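Local coordinates for protein ribonuclease VapC5 (Mycobacterium tuberculosis, PDB 3DBO) that probably acts as the toxin of a type II toxin-antitoxin pair, a magnesium-dependent PIN-domain ribonuclease with limited RNA-cleaving activity seen in complex with its antitoxin VapB5, at residues G23-S28 against P128-D133; T51-A56 against L116-V121; E57-V62 against A76-V81; D91-M96 against A122-L127; A98-H103 against D140-V145. One frame throughout, in Å; residues are numbered along the deposited sequence. Where two conformers were deposited one is given.

Contact 1 of 5, residues G23-S28 against P128-D133; sequences GVLDTS and PVITQD. With NA (sodium ion), chain C.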
# COMPACT_ATOMS: atom_id res chain seq x y z
N GLY B 23 1.92 -9.37 -6.61
CA GLY B 23 1.57 -8.82 -5.31
C GLY B 23 1.07 -7.39 -5.39
O GLY B 23 1.19 -6.73 -6.42
N VAL B 24 0.52 -6.93 -4.27
CA VAL B 24 -0.07 -5.60 -4.17
C VAL B 24 0.72 -4.73 -3.21
O VAL B 24 0.78 -5.02 -2.03
CB VAL B 24 -1.55 -5.71 -3.67
CG1 VAL B 24 -2.14 -4.31 -3.50
CG2 VAL B 24 -2.36 -6.57 -4.62
N LEU B 25 1.33 -3.65 -3.73
CA LEU B 25 2.11 -2.72 -2.92
C LEU B 25 1.20 -1.84 -2.10
O LEU B 25 0.19 -1.36 -2.62
CB LEU B 25 2.98 -1.84 -3.84
CG LEU B 25 3.79 -2.61 -4.88
CD1 LEU B 25 4.32 -1.65 -5.95
CD2 LEU B 25 4.92 -3.40 -4.18
N ASP B 26 1.54 -1.64 -0.83
CA ASP B 26 0.85 -0.68 0.02
C ASP B 26 1.54 0.67 -0.12
O ASP B 26 2.47 0.80 -0.93
CB ASP B 26 0.81 -1.17 1.47
CG ASP B 26 2.11 -0.90 2.22
OD1 ASP B 26 3.17 -0.79 1.58
OD2 ASP B 26 2.06 -0.77 3.46
N THR B 27 1.16 1.66 0.68
CA THR B 27 1.77 2.99 0.55
C THR B 27 3.21 3.05 1.06
O THR B 27 4.04 3.75 0.49
CB THR B 27 0.89 4.06 1.22
OG1 THR B 27 -0.45 3.92 0.71
CG2 THR B 27 1.40 5.44 0.90
N SER B 28 3.50 2.31 2.13
CA SER B 28 4.81 2.34 2.79
C SER B 28 6.00 1.97 1.88
O SER B 28 7.10 2.50 2.05
CB SER B 28 4.79 1.48 4.07
OG SER B 28 4.79 0.11 3.74
N PRO B 128 -0.86 -11.34 -2.25
CA PRO B 128 -0.26 -10.87 -1.04
C PRO B 128 -0.12 -9.35 -1.01
O PRO B 128 0.02 -8.72 -2.06
CB PRO B 128 1.14 -11.52 -1.07
CG PRO B 128 1.45 -11.67 -2.49
CD PRO B 128 0.13 -11.93 -3.18
N VAL B 129 -0.13 -8.78 0.19
CA VAL B 129 0.21 -7.39 0.42
C VAL B 129 1.73 -7.27 0.64
O VAL B 129 2.29 -7.98 1.49
CB VAL B 129 -0.51 -6.81 1.67
CG1 VAL B 129 -0.03 -5.38 1.92
CG2 VAL B 129 -2.04 -6.85 1.51
N ILE B 130 2.37 -6.38 -0.12
CA ILE B 130 3.80 -6.10 0.02
C ILE B 130 3.90 -4.82 0.82
O ILE B 130 3.39 -3.77 0.39
CB ILE B 130 4.48 -5.99 -1.37
CG1 ILE B 130 3.98 -7.08 -2.32
CG2 ILE B 130 6.01 -6.04 -1.26
CD1 ILE B 130 4.13 -8.50 -1.80
N THR B 131 4.55 -4.89 1.99
CA THR B 131 4.62 -3.75 2.89
C THR B 131 6.01 -3.55 3.48
O THR B 131 6.74 -4.52 3.74
CB THR B 131 3.50 -3.79 4.02
OG1 THR B 131 3.51 -2.57 4.77
CG2 THR B 131 3.68 -4.96 4.98
N GLN B 132 6.36 -2.30 3.70
CA GLN B 132 7.61 -1.97 4.36
C GLN B 132 7.38 -1.76 5.85
O GLN B 132 8.32 -1.82 6.63
CB GLN B 132 8.27 -0.74 3.70
CG GLN B 132 9.63 -0.45 4.25
CD GLN B 132 10.29 0.80 3.70
OE1 GLN B 132 11.49 0.97 3.86
NE2 GLN B 132 9.52 1.68 3.03
N ASP B 133 6.13 -1.51 6.25
CA ASP B 133 5.81 -1.11 7.62
C ASP B 133 5.12 -2.25 8.39
O ASP B 133 4.98 -3.34 7.85
CB ASP B 133 4.97 0.17 7.65
CG ASP B 133 5.77 1.42 7.27
OD1 ASP B 133 6.94 1.30 6.85
OD2 ASP B 133 5.22 2.55 7.38
NA NA C . -2.25 -0.01 -1.94
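Thr-131 OG1 donates to Asp-26 OD2 at 2.7 Å, coming down on the carboxylate from above, 54° out of its plane. The other oxygen, OD1, takes the Ser-28 hydroxyl on its syn lone pair and also accepts from the backbone N of Val-29, so Asp-26 is gripped at both oxygens and its carboxylate is held against rotation. Asp-26 is a predicted magnesium ligand, as is Asp-115 close by, and Thr-131 and Ser-28 are consistent with a second shell that positions it. With chi1 of Ser-28 at 73°, its OG turns to segment 128-133 and accepts from Gln-132 N at 2.9 Å, with a weaker bond from Asp-133 N. The Gln-132 side chain runs out extended, and its NE2 reaches Ser-28 O at 2.7 Å in a bent bond, the acceptor lying in the amide plane; NE2 also serves Ile-31 O. Thr-131 OG1 also accepts from Asp-133 N, an ST turn just past the strand.

Before these loops the backbones pair as parallel strands: Val-24 N bonds to Pro-128 O, Ile-130 N to Val-24 O at 2.8 Å, and Asp-26 N to Ile-130 O. Leu-25 CD2 packs on Ile-130 CB at 3.8 Å, on the face where their side chains lie together; Val-24 and Val-129 point to the other face and meet Ala-122 of helix 113-124. Asp-133 OD2 forms a salt bridge with a basic side chain of the other protein's chain. Strand 22-25 is flanked by strand 47-51 and strand 129-131, and the latter in turn by strand 147-149.

Contact 2 of 5, residues T51-A56 against L116-V121; sequences TVVTLA and LWIAAV. With NA (sodium ion), chain C.
Ile-118 leaves helix 113-124 and extends over the first turn of helix 52-64. At CB it branches into CG1 and CG2. CG1 stands anti to the carbonyl carbon (chi1 -67°), and this branch does most of the touching: it lies 3.7 Å from Val-53 CB and equally close to Thr-51 OG1. Beyond it, CD1 comes to 3.8 Å from Val-53 CG1 and approaches Thr-54 OG1 more loosely. CG1, CD1 and CG2 all lie 3.5 to 3.7 Å from the sodium ion, lining it with carbon and not binding it.

The ion itself is held by Thr-51 OG1 at 2.7 Å, Thr-54 OG1 at 2.6 Å and the carbonyl O of Leu-25. Thr-51 is the N-cap of its helix, and the same OG1 that binds sodium takes a weak capping bond from Val-53 N; Thr-54 OG1 is further hydrogen-bonded to Thr-27. One turn along from Ile-118, Val-121 CG1 slides past Thr-51 CG2 at 3.6 Å, the two side chains pointing in opposite directions. Trp-117 gives just its CB to Val-53 CG2, while its indole leads off to stack on Trp-97.

The helices run roughly antiparallel, 147° between the axes of the two short segments. In this PIN-domain fold the start of helix 52-64 and the middle of helix 113-124 meet beside the metal site, next to its predicted magnesium ligands Asp-26 and Asp-115, each side chain about 4 Å from that of Ile-118.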
# COMPACT_ATOMS: atom_id res chain seq x y z
N THR B 51 -3.07 -0.13 -5.12
CA THR B 51 -4.51 0.07 -5.05
C THR B 51 -4.84 1.56 -5.10
O THR B 51 -3.95 2.42 -4.98
CB THR B 51 -5.15 -0.53 -3.75
OG1 THR B 51 -4.82 0.33 -2.65
CG2 THR B 51 -4.66 -1.99 -3.46
N VAL B 52 -6.13 1.85 -5.22
CA VAL B 52 -6.61 3.22 -5.21
C VAL B 52 -6.35 3.92 -3.89
O VAL B 52 -6.27 5.16 -3.85
CB VAL B 52 -8.14 3.27 -5.54
CG1 VAL B 52 -8.35 2.96 -7.03
CG2 VAL B 52 -8.95 2.30 -4.65
N VAL B 53 -6.23 3.15 -2.81
CA VAL B 53 -5.96 3.74 -1.49
C VAL B 53 -4.58 4.41 -1.52
O VAL B 53 -4.41 5.51 -0.99
CB VAL B 53 -6.04 2.68 -0.36
CG1 VAL B 53 -5.65 3.27 0.97
CG2 VAL B 53 -7.50 2.07 -0.33
N THR B 54 -3.60 3.72 -2.10
CA THR B 54 -2.25 4.28 -2.21
C THR B 54 -2.23 5.45 -3.18
O THR B 54 -1.57 6.45 -2.90
CB THR B 54 -1.22 3.21 -2.61
OG1 THR B 54 -1.09 2.27 -1.54
CG2 THR B 54 0.17 3.84 -2.91
N LEU B 55 -2.97 5.36 -4.28
CA LEU B 55 -3.11 6.52 -5.20
C LEU B 55 -3.58 7.75 -4.39
O LEU B 55 -3.01 8.84 -4.48
CB LEU B 55 -4.08 6.20 -6.36
CG LEU B 55 -4.31 7.33 -7.38
CD1 LEU B 55 -3.02 7.84 -7.97
CD2 LEU B 55 -5.32 6.93 -8.50
N ALA B 56 -4.61 7.56 -3.57
CA ALA B 56 -5.15 8.62 -2.73
C ALA B 56 -4.12 9.16 -1.73
O ALA B 56 -3.98 10.37 -1.54
CB ALA B 56 -6.38 8.10 -1.97
N LEU B 116 -6.69 -1.57 6.11
CA LEU B 116 -7.65 -2.69 5.99
C LEU B 116 -8.28 -2.76 4.60
O LEU B 116 -8.46 -3.86 4.05
CB LEU B 116 -8.73 -2.61 7.08
CG LEU B 116 -9.61 -3.87 7.22
CD1 LEU B 116 -8.77 -5.16 7.54
CD2 LEU B 116 -10.66 -3.59 8.32
N TRP B 117 -8.60 -1.60 4.02
CA TRP B 117 -9.05 -1.53 2.62
C TRP B 117 -8.00 -2.11 1.65
O TRP B 117 -8.33 -2.87 0.76
CB TRP B 117 -9.44 -0.09 2.22
CG TRP B 117 -10.78 0.36 2.80
CD1 TRP B 117 -11.01 1.35 3.71
CD2 TRP B 117 -12.06 -0.18 2.46
NE1 TRP B 117 -12.39 1.46 3.97
CE2 TRP B 117 -13.03 0.52 3.21
CE3 TRP B 117 -12.47 -1.22 1.60
CZ2 TRP B 117 -14.41 0.22 3.13
CZ3 TRP B 117 -13.85 -1.52 1.52
CH2 TRP B 117 -14.79 -0.78 2.27
N ILE B 118 -6.74 -1.77 1.84
CA ILE B 118 -5.67 -2.35 1.03
C ILE B 118 -5.64 -3.88 1.15
O ILE B 118 -5.65 -4.57 0.13
CB ILE B 118 -4.31 -1.73 1.37
CG1 ILE B 118 -4.29 -0.26 0.93
CG2 ILE B 118 -3.17 -2.48 0.63
CD1 ILE B 118 -3.10 0.54 1.53
N ALA B 119 -5.63 -4.38 2.39
CA ALA B 119 -5.62 -5.81 2.66
C ALA B 119 -6.86 -6.48 2.07
O ALA B 119 -6.76 -7.58 1.51
CB ALA B 119 -5.54 -6.06 4.15
N ALA B 120 -8.02 -5.81 2.17
CA ALA B 120 -9.26 -6.36 1.59
C ALA B 120 -9.16 -6.51 0.08
O ALA B 120 -9.56 -7.54 -0.48
CB ALA B 120 -10.49 -5.49 2.01
N VAL B 121 -8.64 -5.49 -0.59
CA VAL B 121 -8.45 -5.56 -2.03
C VAL B 121 -7.51 -6.72 -2.42
O VAL B 121 -7.85 -7.56 -3.28
CB VAL B 121 -7.91 -4.19 -2.57
CG1 VAL B 121 -7.38 -4.32 -4.03
CG2 VAL B 121 -9.02 -3.10 -2.48
NA NA C . -2.25 -0.01 -1.94

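Contact 3 of 5, residues E57-V62 against A76-V81; sequences ELRVGV and ATLESV. With NA (sodium ion), chain F.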
# COMPACT_ATOMS: atom_id res chain seq x y z
N GLU B 57 -3.42 8.25 -1.07
CA GLU B 57 -2.49 8.63 -0.03
C GLU B 57 -1.26 9.38 -0.57
O GLU B 57 -0.84 10.38 0.02
CB GLU B 57 -2.11 7.41 0.80
CG GLU B 57 -3.28 7.02 1.71
CD GLU B 57 -2.99 5.86 2.64
OE1 GLU B 57 -2.06 5.07 2.36
OE2 GLU B 57 -3.70 5.73 3.67
N LEU B 58 -0.74 8.92 -1.70
CA LEU B 58 0.37 9.62 -2.39
C LEU B 58 -0.08 11.00 -2.88
O LEU B 58 0.68 11.97 -2.80
CB LEU B 58 0.93 8.77 -3.53
CG LEU B 58 1.58 7.43 -3.10
CD1 LEU B 58 2.05 6.71 -4.35
CD2 LEU B 58 2.72 7.69 -2.11
N ARG B 59 -1.33 11.10 -3.32
CA ARG B 59 -1.86 12.38 -3.79
C ARG B 59 -2.03 13.36 -2.63
O ARG B 59 -1.66 14.52 -2.74
CB ARG B 59 -3.15 12.19 -4.58
CG ARG B 59 -3.56 13.38 -5.43
CD ARG B 59 -4.83 13.07 -6.20
NE ARG B 59 -5.02 14.06 -7.27
CZ ARG B 59 -5.71 15.19 -7.13
NH1 ARG B 59 -6.33 15.48 -5.99
NH2 ARG B 59 -5.80 16.04 -8.16
N VAL B 60 -2.57 12.90 -1.51
CA VAL B 60 -2.66 13.77 -0.35
C VAL B 60 -1.26 14.22 0.10
O VAL B 60 -1.06 15.38 0.50
CB VAL B 60 -3.24 13.01 0.88
CG1 VAL B 60 -3.00 13.82 2.18
CG2 VAL B 60 -4.70 12.73 0.70
N GLY B 61 -0.28 13.31 -0.01
CA GLY B 61 1.13 13.67 0.24
C GLY B 61 1.59 14.89 -0.55
O GLY B 61 2.24 15.80 0.00
N VAL B 62 1.29 14.90 -1.85
CA VAL B 62 1.66 16.03 -2.73
C VAL B 62 0.99 17.30 -2.23
O VAL B 62 1.64 18.34 -2.10
CB VAL B 62 1.29 15.76 -4.22
CG1 VAL B 62 1.50 17.00 -5.09
CG2 VAL B 62 2.09 14.57 -4.79
N ALA B 76 7.03 13.26 -7.76
CA ALA B 76 7.70 12.10 -8.39
C ALA B 76 7.16 10.74 -7.87
O ALA B 76 6.98 9.80 -8.65
CB ALA B 76 9.24 12.18 -8.19
N THR B 77 6.92 10.63 -6.57
CA THR B 77 6.37 9.38 -6.01
C THR B 77 4.99 9.09 -6.62
O THR B 77 4.69 7.97 -7.06
CB THR B 77 6.29 9.45 -4.47
OG1 THR B 77 7.52 9.98 -3.95
CG2 THR B 77 6.03 8.07 -3.88
N LEU B 78 4.13 10.11 -6.65
CA LEU B 78 2.79 9.98 -7.25
C LEU B 78 2.88 9.56 -8.71
O LEU B 78 2.13 8.67 -9.17
CB LEU B 78 1.98 11.29 -7.10
CG LEU B 78 0.58 11.29 -7.74
CD1 LEU B 78 -0.31 10.23 -7.10
CD2 LEU B 78 -0.07 12.67 -7.67
N GLU B 79 3.80 10.18 -9.45
CA GLU B 79 3.97 9.88 -10.85
C GLU B 79 4.46 8.45 -11.08
O GLU B 79 4.17 7.88 -12.12
CB GLU B 79 4.92 10.91 -11.51
CG GLU B 79 4.24 12.27 -11.76
CD GLU B 79 5.22 13.45 -11.88
OE1 GLU B 79 6.38 13.31 -11.43
OE2 GLU B 79 4.81 14.51 -12.41
N SER B 80 5.19 7.88 -10.12
CA SER B 80 5.73 6.51 -10.27
C SER B 80 4.64 5.44 -10.42
O SER B 80 4.91 4.34 -10.91
CB SER B 80 6.72 6.15 -9.14
OG SER B 80 6.06 5.76 -7.94
N VAL B 81 3.41 5.76 -10.03
CA VAL B 81 2.31 4.81 -10.22
C VAL B 81 1.49 5.03 -11.48
O VAL B 81 0.50 4.34 -11.69
CB VAL B 81 1.41 4.69 -8.99
CG1 VAL B 81 2.24 4.23 -7.82
CG2 VAL B 81 0.74 6.00 -8.66
NA NA F . 1.97 20.95 -1.18
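Helices 52-64 and 68-79 follow one another in the PIN domain as a helical hairpin, and here they pack mainly through apolar groups, with no hydrogen bond passing between the two segments. Leu-58 and Leu-78 carry the contact. The backbones come closest at these two residues, their CA atoms 5.4 Å apart.

Leu-78 holds its CG anti to the backbone N (chi1 177°), which lays the branch against the neighbouring helix. There CD1 lies 4.0 Å from the backbone N of Arg-59 and nearly as close to Leu-58 CB. Its CD2 faces Val-62 CG2, which also touches Leu-78 CB at 4.0 Å, the two side chains crossing at about a right angle. Leu-58 reaches back with both methyls: CD2 meets Thr-77 CG2 at 3.8 Å, again almost perpendicular, while CD1 extends to Val-81 CG1 at 4.3 Å. The aliphatic part of Arg-59 borders Leu-78 at the exposed edge, and its guanidinium leads away.

The polar end of Thr-77 turns from this packing and hydrogen-bonds to backbone of the other protein's chain, as well as to Gln-73 O. Glu-57, on helix 52-64, is salt-bridged to Arg-112. At the far end of its segment, Val-62 O binds a sodium ion shared with Ala-65. Near the end of segment 76-81, the Ser-80 hydroxyl folds back on Thr-77 O, lying in the carbonyl plane on a lone pair at 2.7 Å.

Contact 4 of 5, residues D91-M96 against A122-L127; sequences DDAARM and AASRAL. With NA (sodium ion), chain D.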
# COMPACT_ATOMS: atom_id res chain seq x y z
N ASP B 91 -16.89 -4.76 -5.35
CA ASP B 91 -17.78 -5.52 -4.48
C ASP B 91 -17.03 -6.61 -3.70
O ASP B 91 -17.27 -6.80 -2.50
CB ASP B 91 -18.95 -6.14 -5.27
CG ASP B 91 -19.85 -5.10 -5.91
OD1 ASP B 91 -19.68 -3.89 -5.63
OD2 ASP B 91 -20.74 -5.48 -6.70
N ASP B 92 -16.14 -7.33 -4.38
CA ASP B 92 -15.43 -8.42 -3.73
C ASP B 92 -14.52 -7.91 -2.62
O ASP B 92 -14.37 -8.58 -1.59
CB ASP B 92 -14.62 -9.23 -4.75
CG ASP B 92 -15.49 -10.20 -5.56
OD1 ASP B 92 -16.65 -10.44 -5.17
OD2 ASP B 92 -14.99 -10.71 -6.57
N ALA B 93 -13.91 -6.75 -2.84
CA ALA B 93 -13.05 -6.15 -1.81
C ALA B 93 -13.91 -5.72 -0.63
O ALA B 93 -13.52 -5.88 0.52
CB ALA B 93 -12.30 -4.98 -2.37
N ALA B 94 -15.09 -5.18 -0.91
CA ALA B 94 -16.00 -4.75 0.13
C ALA B 94 -16.42 -5.92 1.01
O ALA B 94 -16.45 -5.79 2.22
CB ALA B 94 -17.25 -4.10 -0.51
N ARG B 95 -16.76 -7.05 0.40
CA ARG B 95 -17.15 -8.23 1.19
C ARG B 95 -16.01 -8.73 2.06
O ARG B 95 -16.21 -9.10 3.22
CB ARG B 95 -17.68 -9.31 0.26
CG ARG B 95 -18.99 -8.87 -0.43
CD ARG B 95 -19.53 -10.00 -1.34
NE ARG B 95 -20.68 -9.51 -2.11
CZ ARG B 95 -20.66 -9.25 -3.42
NH1 ARG B 95 -19.55 -9.46 -4.15
NH2 ARG B 95 -21.76 -8.81 -4.01
N MET B 96 -14.81 -8.73 1.49
CA MET B 96 -13.61 -9.11 2.22
C MET B 96 -13.35 -8.18 3.40
O MET B 96 -13.00 -8.65 4.49
CB MET B 96 -12.39 -9.15 1.27
CG MET B 96 -11.09 -9.69 1.96
SD MET B 96 -11.25 -11.37 2.63
CE MET B 96 -11.15 -12.31 1.11
N ALA B 122 -6.35 -6.77 -1.78
CA ALA B 122 -5.39 -7.83 -2.07
C ALA B 122 -5.97 -9.22 -1.79
O ALA B 122 -5.93 -10.10 -2.67
CB ALA B 122 -4.07 -7.61 -1.27
N ALA B 123 -6.50 -9.43 -0.57
CA ALA B 123 -7.09 -10.73 -0.19
C ALA B 123 -8.20 -11.18 -1.12
O ALA B 123 -8.32 -12.37 -1.43
CB ALA B 123 -7.58 -10.71 1.24
N SER B 124 -9.03 -10.23 -1.58
CA SER B 124 -10.17 -10.56 -2.43
C SER B 124 -9.72 -11.03 -3.82
O SER B 124 -10.48 -11.66 -4.54
CB SER B 124 -11.12 -9.35 -2.54
OG SER B 124 -10.57 -8.35 -3.37
N ARG B 125 -8.47 -10.70 -4.18
CA ARG B 125 -7.85 -11.12 -5.43
C ARG B 125 -6.85 -12.27 -5.24
O ARG B 125 -6.16 -12.65 -6.18
CB ARG B 125 -7.19 -9.93 -6.10
CG ARG B 125 -8.21 -8.91 -6.55
CD ARG B 125 -7.62 -7.78 -7.31
NE ARG B 125 -8.70 -6.90 -7.77
CZ ARG B 125 -9.12 -6.81 -9.02
NH1 ARG B 125 -8.56 -7.54 -9.98
NH2 ARG B 125 -10.11 -5.97 -9.31
N ALA B 126 -6.80 -12.80 -4.02
CA ALA B 126 -5.87 -13.86 -3.63
C ALA B 126 -4.43 -13.45 -3.97
O ALA B 126 -3.65 -14.23 -4.57
CB ALA B 126 -6.27 -15.19 -4.27
N LEU B 127 -4.08 -12.22 -3.62
CA LEU B 127 -2.74 -11.69 -3.77
C LEU B 127 -2.19 -11.23 -2.43
O LEU B 127 -2.94 -10.77 -1.56
CB LEU B 127 -2.71 -10.50 -4.75
CG LEU B 127 -3.17 -10.74 -6.19
CD1 LEU B 127 -3.45 -9.41 -6.83
CD2 LEU B 127 -2.15 -11.55 -6.99
NA NA D . -3.52 -11.23 1.01
O HOH W 1 -4.56 -9.19 2.52
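The backbones draw nearest where two small residues meet, Ala-93 of helix 91-107 facing Ser-124 in the last turn of its own helix, CA to CA 5.3 Å. Ser-124 CB presses against the carbonyl O of Asp-92 at 3.5 Å, and its OG lies by Ala-93 CA. With chi1 at 73°, that hydroxyl bends back to bond Val-121 O of its own helix, and more weakly Ala-120 O.

Met-96 closes the other side. Its chain is bent at both chi2 and chi3, curling round the Ala-123 methyl: CG approaches Ala-123 CB at 3.7 Å, and SD and CE stay close to the same methyl, with CE also 3.8 Å from Ala-123 O. On the outer side, Asp-92 OD1 meets Arg-95 NH1 at 3.2 Å in a salt bridge within the helix, in the guanidinium plane.

Helix 113-124 ends here in a Schellman motif. Ala-126, with positive phi, is its C-prime residue: Leu-127 N bonds to Ala-122 O and Ala-126 N to Ala-123 O. The turn brings Leu-127 O to a sodium ion at 2.7 Å and leads the chain into strand 129-131, a helix-to-strand step of this alpha/beta fold.

Contact 5 of 5, residues A98-H103 against D140-V145; sequences ARLRIH and DGAASV. With NA (sodium ion), chain D.
A chi1 of -60° on Leu-100 sets CG anti to the carbonyl carbon, and chi2 of 177° sends CD1 straight on and leaves CD2 turned to the loop 140-145; His-103, one turn later, has CG anti to its backbone N (chi1 -177°) and swings its ring to the same loop. Between them they grip a type II beta turn, Ala-142 to Val-145, closed by Val-145 N to Ala-142 O. The turn belongs to the connection between strands 129-131 and 147-149 of the PIN domain, and the contact seats it on the side of helix 91-107.

The Ala-142 methyl is the meeting point of the two. It sits 3.9 Å from Leu-100 CD2 and 4.0 Å from His-103 CD2, meeting the imidazole obliquely. At the other end of the turn Val-145 CG2 closes on Leu-100 CD2 at 3.7 Å, the two side chains crossing at a slant. Leu-100 thus fills the angle between Ala-142 and Val-145, and it also touches Leu-116 of helix 113-124. The Val-145 side chain also touches Leu-139.

Ser-144, at the turn's third position, has positive phi. Its carbonyl O binds, at 2.9 Å, the sodium ion that Leu-127 O also holds, tying the turn to the chain just past helix 113-124, and the Ser-144 side chain touches Ala-123 of that helix.

No direct hydrogen bond joins the two segments. A water at the edge of the His-103 ring, in its plane, makes the polar link: it lies 2.7 Å from NE2 of His-103 and donates to Asp-140 O at 2.8 Å.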
# COMPACT_ATOMS: atom_id res chain seq x y z
N ALA B 98 -15.40 -6.55 5.22
CA ALA B 98 -16.30 -6.88 6.33
C ALA B 98 -15.81 -8.11 7.12
O ALA B 98 -15.84 -8.09 8.35
CB ALA B 98 -17.75 -7.12 5.79
N ARG B 99 -15.43 -9.18 6.42
CA ARG B 99 -14.92 -10.40 7.06
C ARG B 99 -13.67 -10.08 7.90
O ARG B 99 -13.59 -10.47 9.08
CB ARG B 99 -14.56 -11.46 6.01
CG ARG B 99 -14.14 -12.80 6.61
CD ARG B 99 -14.12 -13.96 5.59
NE ARG B 99 -13.93 -15.23 6.29
CZ ARG B 99 -14.33 -16.42 5.85
NH1 ARG B 99 -14.96 -16.54 4.69
NH2 ARG B 99 -14.10 -17.51 6.60
N LEU B 100 -12.72 -9.38 7.30
CA LEU B 100 -11.47 -9.03 8.00
C LEU B 100 -11.73 -8.09 9.18
O LEU B 100 -11.14 -8.25 10.26
CB LEU B 100 -10.43 -8.44 7.02
CG LEU B 100 -9.99 -9.35 5.87
CD1 LEU B 100 -9.02 -8.61 4.95
CD2 LEU B 100 -9.39 -10.67 6.37
N ARG B 101 -12.63 -7.13 9.00
CA ARG B 101 -13.02 -6.22 10.08
C ARG B 101 -13.62 -6.93 11.29
O ARG B 101 -13.28 -6.61 12.44
CB ARG B 101 -13.99 -5.12 9.57
CG ARG B 101 -14.31 -4.04 10.61
CD ARG B 101 -13.09 -3.25 11.00
NE ARG B 101 -13.23 -2.52 12.26
CZ ARG B 101 -12.92 -3.00 13.47
NH1 ARG B 101 -12.46 -4.22 13.61
NH2 ARG B 101 -13.05 -2.23 14.54
N ILE B 102 -14.51 -7.89 11.05
CA ILE B 102 -15.09 -8.62 12.20
C ILE B 102 -14.03 -9.52 12.87
O ILE B 102 -13.96 -9.59 14.10
CB ILE B 102 -16.35 -9.43 11.78
CG1 ILE B 102 -17.54 -8.50 11.70
CG2 ILE B 102 -16.76 -10.45 12.85
CD1 ILE B 102 -18.04 -8.11 13.06
N HIS B 103 -13.17 -10.15 12.06
CA HIS B 103 -12.04 -10.92 12.57
C HIS B 103 -11.24 -10.09 13.59
O HIS B 103 -11.02 -10.54 14.73
CB HIS B 103 -11.17 -11.41 11.40
CG HIS B 103 -10.02 -12.27 11.82
ND1 HIS B 103 -10.18 -13.55 12.29
CD2 HIS B 103 -8.68 -12.03 11.82
CE1 HIS B 103 -9.00 -14.07 12.57
NE2 HIS B 103 -8.07 -13.17 12.30
N ASP B 140 -2.32 -11.58 10.24
CA ASP B 140 -1.64 -12.81 9.85
C ASP B 140 -2.48 -14.04 10.17
O ASP B 140 -2.94 -14.20 11.29
CB ASP B 140 -0.27 -12.92 10.55
CG ASP B 140 0.78 -11.97 9.96
OD1 ASP B 140 0.67 -11.57 8.78
OD2 ASP B 140 1.71 -11.63 10.71
N GLY B 141 -2.68 -14.89 9.17
CA GLY B 141 -3.43 -16.13 9.36
C GLY B 141 -4.89 -16.04 8.95
O GLY B 141 -5.55 -17.07 8.80
N ALA B 142 -5.43 -14.83 8.81
CA ALA B 142 -6.80 -14.69 8.29
C ALA B 142 -6.91 -15.29 6.89
O ALA B 142 -5.96 -15.26 6.12
CB ALA B 142 -7.22 -13.22 8.31
N ALA B 143 -8.04 -15.91 6.54
CA ALA B 143 -8.11 -16.50 5.21
C ALA B 143 -7.90 -15.46 4.10
O ALA B 143 -8.32 -14.29 4.20
CB ALA B 143 -9.41 -17.31 4.99
N SER B 144 -7.21 -15.93 3.07
CA SER B 144 -6.79 -15.16 1.92
C SER B 144 -5.75 -14.07 2.22
O SER B 144 -5.29 -13.44 1.28
CB SER B 144 -8.00 -14.59 1.16
OG SER B 144 -8.88 -15.67 0.85
N VAL B 145 -5.36 -13.89 3.49
CA VAL B 145 -4.35 -12.85 3.85
C VAL B 145 -2.93 -13.43 3.78
O VAL B 145 -2.64 -14.45 4.40
CB VAL B 145 -4.63 -12.20 5.24
CG1 VAL B 145 -3.47 -11.26 5.69
CG2 VAL B 145 -5.98 -11.40 5.18
NA NA D . -3.52 -11.23 1.01
O HOH W 2 -5.40 -13.62 12.44
O HOH W 1 -4.56 -9.19 2.52

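In the fold
Contacts 1 and 2 are the buried centre: contact 1 pairs strands of the parallel sheet by backbone hydrogen bonds and a polar network round Asp-26, while contact 2 sets two helices against it with methyl packing, and a sodium ion is bound by residues of both. Contact 3 continues along helix 52-64 from contact 2, and Glu-57 ties it to contact 1 through Thr-27. Contacts 4 and 5 lie on the other side of the chain's centre from contact 3 and are, like it, partly buried; they use helix 91-107 and share a second sodium ion and a water. Contacts 2 and 4 use helix 113-124. Away from the sheet, packing is mainly apolar, with direct hydrogen bonds across the segments confined to contact 1.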